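Local coordinates for apaG protein (Shewanella oneidensis, PDB 1TZA) that is of unknown function but belongs to the ApaG family and contains a domain of the immunoglobulin-like E-set clan, at residues 3-14 and 108-119. Sequence-based numbering, arbitrary orientation.
Sequences ALDNSIRVEVKT and EHFNAIIKPFRL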
loop_
_atom_site.group_PDB
_atom_site.type_symbol
_atom_site.label_atom_id
_atom_site.label_comp_id
_atom_site.label_asym_id
_atom_site.label_seq_id
_atom_site.Cartn_x
_atom_site.Cartn_y
_atom_site.Cartn_z
ATOM N N ALA A 3 20.058 15.273 23.467
ATOM C CA ALA A 3 20.544 14.196 24.378
ATOM C C ALA A 3 20.371 12.826 23.725
ATOM O O ALA A 3 21.345 12.208 23.293
ATOM C CB ALA A 3 19.781 14.248 25.704
ATOM N N LEU A 4 19.126 12.362 23.656
ATOM C CA LEU A 4 18.805 11.068 23.058
ATOM C C LEU A 4 18.629 11.159 21.542
ATOM O O LEU A 4 18.215 10.193 20.898
ATOM C CB LEU A 4 17.517 10.514 23.673
ATOM C CG LEU A 4 17.528 10.149 25.158
ATOM C CD1 LEU A 4 16.108 9.880 25.603
ATOM C CD2 LEU A 4 18.410 8.929 25.398
ATOM N N ASP A 5 18.947 12.317 20.975
ATOM C CA ASP A 5 18.804 12.530 19.543
ATOM C C ASP A 5 19.567 11.517 18.693
ATOM O O ASP A 5 19.188 11.244 17.555
ATOM C CB ASP A 5 19.244 13.949 19.191
ATOM C CG ASP A 5 18.472 14.999 19.967
ATOM O OD1 ASP A 5 18.655 15.082 21.201
ATOM O OD2 ASP A 5 17.672 15.730 19.348
ATOM N N ASN A 6 20.634 10.953 19.246
ATOM C CA ASN A 6 21.426 9.971 18.513
ATOM C C ASN A 6 21.030 8.530 18.814
ATOM O O ASN A 6 21.410 7.619 18.084
ATOM C CB ASN A 6 22.921 10.133 18.822
ATOM C CG ASN A 6 23.512 11.393 18.225
ATOM O OD1 ASN A 6 23.314 11.684 17.042
ATOM N ND2 ASN A 6 24.257 12.144 19.037
ATOM N N SER A 7 20.269 8.325 19.886
ATOM C CA SER A 7 19.866 6.979 20.286
ATOM C C SER A 7 19.060 6.210 19.245
ATOM O O SER A 7 19.012 4.982 19.288
ATOM C CB SER A 7 19.072 7.031 21.594
ATOM O OG SER A 7 17.840 7.703 21.419
ATOM N N ILE A 8 18.440 6.916 18.307
ATOM C CA ILE A 8 17.635 6.241 17.297
ATOM C C ILE A 8 18.064 6.503 15.853
ATOM O O ILE A 8 18.274 7.647 15.457
ATOM C CB ILE A 8 16.159 6.627 17.453
ATOM C CG1 ILE A 8 15.716 6.370 18.890
ATOM C CG2 ILE A 8 15.303 5.810 16.506
ATOM C CD1 ILE A 8 14.316 6.843 19.185
ATOM N N ARG A 9 18.189 5.427 15.076
ATOM C CA ARG A 9 18.575 5.521 13.671
ATOM C C ARG A 9 17.435 5.003 12.799
ATOM O O ARG A 9 16.848 3.965 13.090
ATOM C CB ARG A 9 19.842 4.699 13.405
ATOM C CG ARG A 9 20.253 4.676 11.936
ATOM C CD ARG A 9 21.549 3.908 11.704
ATOM N NE ARG A 9 21.494 2.546 12.229
ATOM C CZ ARG A 9 22.287 1.558 11.824
ATOM N NH1 ARG A 9 23.199 1.779 10.883
ATOM N NH2 ARG A 9 22.173 0.345 12.360
ATOM N N VAL A 10 17.128 5.724 11.727
ATOM C CA VAL A 10 16.049 5.325 10.833
ATOM C C VAL A 10 16.548 4.920 9.437
ATOM O O VAL A 10 17.248 5.675 8.769
ATOM C CB VAL A 10 15.004 6.462 10.707
ATOM C CG1 VAL A 10 13.821 5.993 9.884
ATOM C CG2 VAL A 10 14.543 6.903 12.091
ATOM N N GLU A 11 16.185 3.713 9.014
ATOM C CA GLU A 11 16.572 3.189 7.705
ATOM C C GLU A 11 15.304 2.923 6.902
ATOM O O GLU A 11 14.287 2.506 7.451
ATOM C CB GLU A 11 17.384 1.904 7.876
ATOM C CG GLU A 11 18.657 2.107 8.700
ATOM C CD GLU A 11 19.474 0.832 8.878
ATOM O OE1 GLU A 11 20.627 0.923 9.358
ATOM O OE2 GLU A 11 18.968 -0.260 8.548
ATOM N N VAL A 12 15.352 3.156 5.599
ATOM C CA VAL A 12 14.155 2.971 4.800
ATOM C C VAL A 12 14.377 2.469 3.385
ATOM O O VAL A 12 15.343 2.846 2.712
ATOM C CB VAL A 12 13.369 4.305 4.714
ATOM C CG1 VAL A 12 14.277 5.389 4.199
ATOM C CG2 VAL A 12 12.157 4.168 3.792
ATOM N N LYS A 13 13.472 1.602 2.944
ATOM C CA LYS A 13 13.495 1.088 1.586
ATOM C C LYS A 13 12.080 1.305 1.029
ATOM O O LYS A 13 11.102 1.337 1.787
ATOM C CB LYS A 13 13.905 -0.394 1.564
ATOM C CG LYS A 13 13.207 -1.290 2.577
ATOM C CD LYS A 13 13.811 -2.698 2.559
ATOM C CE LYS A 13 13.189 -3.613 3.624
ATOM N NZ LYS A 13 13.863 -4.951 3.674
ATOM N N THR A 14 11.968 1.490 -0.281
ATOM C CA THR A 14 10.667 1.736 -0.889
ATOM C C THR A 14 10.409 0.858 -2.093
ATOM O O THR A 14 11.317 0.211 -2.614
ATOM C CB THR A 14 10.539 3.187 -1.349
ATOM O OG1 THR A 14 11.515 3.436 -2.365
ATOM C CG2 THR A 14 10.745 4.137 -0.189
ATOM N N GLU A 108 11.440 11.524 28.920
ATOM C CA GLU A 108 11.922 12.616 28.087
ATOM C C GLU A 108 11.503 12.483 26.628
ATOM O O GLU A 108 11.553 11.397 26.044
ATOM C CB GLU A 108 13.447 12.734 28.181
ATOM C CG GLU A 108 14.011 13.920 27.398
ATOM C CD GLU A 108 15.520 14.051 27.503
ATOM O OE1 GLU A 108 16.220 13.036 27.291
ATOM O OE2 GLU A 108 16.008 15.168 27.787
ATOM N N HIS A 109 11.098 13.609 26.049
ATOM C CA HIS A 109 10.655 13.675 24.660
ATOM C C HIS A 109 11.748 14.174 23.717
ATOM O O HIS A 109 12.422 15.161 24.001
ATOM C CB HIS A 109 9.450 14.607 24.549
ATOM C CG HIS A 109 8.237 14.118 25.272
ATOM N ND1 HIS A 109 7.327 13.255 24.701
ATOM C CD2 HIS A 109 7.782 14.371 26.522
ATOM C CE1 HIS A 109 6.364 12.997 25.568
ATOM N NE2 HIS A 109 6.616 13.661 26.680
ATOM N N PHE A 110 11.911 13.491 22.590
ATOM C CA PHE A 110 12.903 13.893 21.599
ATOM C C PHE A 110 12.448 13.442 20.218
ATOM O O PHE A 110 11.450 12.734 20.090
ATOM C CB PHE A 110 14.277 13.300 21.920
ATOM C CG PHE A 110 14.311 11.804 21.913
ATOM C CD1 PHE A 110 13.689 11.076 22.924
ATOM C CD2 PHE A 110 14.982 11.115 20.904
ATOM C CE1 PHE A 110 13.737 9.682 22.937
ATOM C CE2 PHE A 110 15.037 9.718 20.904
ATOM C CZ PHE A 110 14.414 9.001 21.924
ATOM N N ASN A 111 13.177 13.847 19.184
ATOM C CA ASN A 111 12.798 13.481 17.829
ATOM C C ASN A 111 13.799 12.596 17.110
ATOM O O ASN A 111 15.008 12.758 17.255
ATOM C CB ASN A 111 12.563 14.736 16.992
ATOM C CG ASN A 111 11.470 15.620 17.559
ATOM O OD1 ASN A 111 10.331 15.185 17.751
ATOM N ND2 ASN A 111 11.815 16.873 17.834
ATOM N N ALA A 112 13.269 11.647 16.347
ATOM C CA ALA A 112 14.077 10.742 15.542
ATOM C C ALA A 112 13.907 11.283 14.126
ATOM O O ALA A 112 12.795 11.302 13.595
ATOM C CB ALA A 112 13.544 9.315 15.634
ATOM N N ILE A 113 14.997 11.747 13.527
ATOM C CA ILE A 113 14.941 12.305 12.186
ATOM C C ILE A 113 14.826 11.230 11.123
ATOM O O ILE A 113 15.437 10.169 11.221
ATOM C CB ILE A 113 16.193 13.153 11.878
ATOM C CG1 ILE A 113 16.365 14.221 12.954
ATOM C CG2 ILE A 113 16.056 13.820 10.507
ATOM C CD1 ILE A 113 17.684 14.957 12.874
ATOM N N ILE A 114 14.022 11.522 10.108
ATOM C CA ILE A 114 13.827 10.621 8.988
ATOM C C ILE A 114 14.393 11.347 7.769
ATOM O O ILE A 114 13.744 12.226 7.207
ATOM C CB ILE A 114 12.330 10.316 8.764
ATOM C CG1 ILE A 114 11.704 9.787 10.059
ATOM C CG2 ILE A 114 12.182 9.282 7.661
ATOM C CD1 ILE A 114 10.189 9.902 10.106
ATOM N N LYS A 115 15.611 10.982 7.380
ATOM C CA LYS A 115 16.281 11.597 6.240
ATOM C C LYS A 115 15.440 11.488 4.983
ATOM O O LYS A 115 14.652 10.554 4.827
ATOM C CB LYS A 115 17.637 10.926 5.986
ATOM C CG LYS A 115 18.579 10.954 7.172
ATOM C CD LYS A 115 18.923 12.379 7.587
ATOM C CE LYS A 115 19.904 12.385 8.762
ATOM N NZ LYS A 115 20.163 13.756 9.300
ATOM N N PRO A 116 15.597 12.449 4.063
ATOM C CA PRO A 116 14.813 12.382 2.830
ATOM C C PRO A 116 15.163 11.151 1.990
ATOM O O PRO A 116 16.331 10.795 1.840
ATOM C CB PRO A 116 15.153 13.702 2.129
ATOM C CG PRO A 116 16.516 14.056 2.673
ATOM C CD PRO A 116 16.379 13.698 4.130
ATOM N N PHE A 117 14.136 10.491 1.468
ATOM C CA PHE A 117 14.313 9.325 0.617
ATOM C C PHE A 117 13.349 9.477 -0.561
ATOM O O PHE A 117 12.306 10.121 -0.447
ATOM C CB PHE A 117 14.052 8.017 1.399
ATOM C CG PHE A 117 12.676 7.919 2.005
ATOM C CD1 PHE A 117 11.593 7.456 1.252
ATOM C CD2 PHE A 117 12.464 8.275 3.333
ATOM C CE1 PHE A 117 10.309 7.346 1.820
ATOM C CE2 PHE A 117 11.186 8.172 3.911
ATOM C CZ PHE A 117 10.108 7.704 3.148
ATOM N N ARG A 118 13.714 8.884 -1.688
ATOM C CA ARG A 118 12.938 8.979 -2.910
ATOM C C ARG A 118 11.862 7.936 -3.099
ATOM O O ARG A 118 11.846 6.894 -2.442
ATOM C CB ARG A 118 13.879 8.906 -4.110
ATOM C CG ARG A 118 14.934 7.811 -3.962
ATOM C CD ARG A 118 14.682 6.584 -4.830
ATOM N NE ARG A 118 15.021 6.829 -6.226
ATOM C CZ ARG A 118 15.468 5.895 -7.059
ATOM N NH1 ARG A 118 15.634 4.650 -6.635
ATOM N NH2 ARG A 118 15.754 6.207 -8.319
ATOM N N LEU A 119 10.957 8.253 -4.015
ATOM C CA LEU A 119 9.878 7.371 -4.412
ATOM C C LEU A 119 9.985 7.485 -5.926
ATOM O O LEU A 119 9.904 8.577 -6.468
ATOM C CB LEU A 119 8.527 7.898 -3.915
ATOM C CG LEU A 119 8.298 7.867 -2.397
ATOM C CD1 LEU A 119 6.935 8.458 -2.047
ATOM C CD2 LEU A 119 8.390 6.439 -1.907
HETATM O O HOH W 1 13.984 5.039 -1.376
#
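Leu4 CB sits squarely over one face of the Phe110 ring, 3.6 Å from the ring centroid and 4° off its normal, in a CH-pi contact near one end of the packing of residues 3-14 against 108-119. A second such contact lies toward the other end, where Val12 CG2 is just as central over a face of the Phe117 ring, 3.9 Å from that centroid. Because Val12 CG2 lies anti to the backbone N, CG1 takes the place between N and the carbonyl carbon and comes within 3.5 Å of Phe117 CD2.

Other apolar contacts accompany these two. Ile8 CD1 approaches Phe110 CE2 obliquely at 3.4 Å, while its CG2 branch rests on the methyl of Ala112; farther along, Val10 meets Ala112 and Ile114, and Thr14 CG2 touches both Phe117 and Leu119. Strands 8-14 and 109-119 run in nearly the same direction, 26° apart, but belong to different sheets: the first pairs with strand 28-38, the second with strand 93-104. Their apolar side chains thus join the two sheets of a beta-sandwich, in keeping with the E-set clan, and Ile8 reaches Met102 and Ile36 as well.

Within the turn that precedes strand 8-14, Ser7 OG and Ser7 N both donate to Leu4 O, the hydroxyl at 2.6 Å on a lone pair in the carbonyl plane, closing a turn that probably helps keep Leu4 over the Phe110 ring. An alanine in place of Phe110 would probably leave Leu4 CB and Ile8 CD1 without their aromatic partner and open a gap beneath this turn. Beside Thr14, a water lies 3.1 Å from Thr14 OG1 and donates to Arg118 O, bridging the strands.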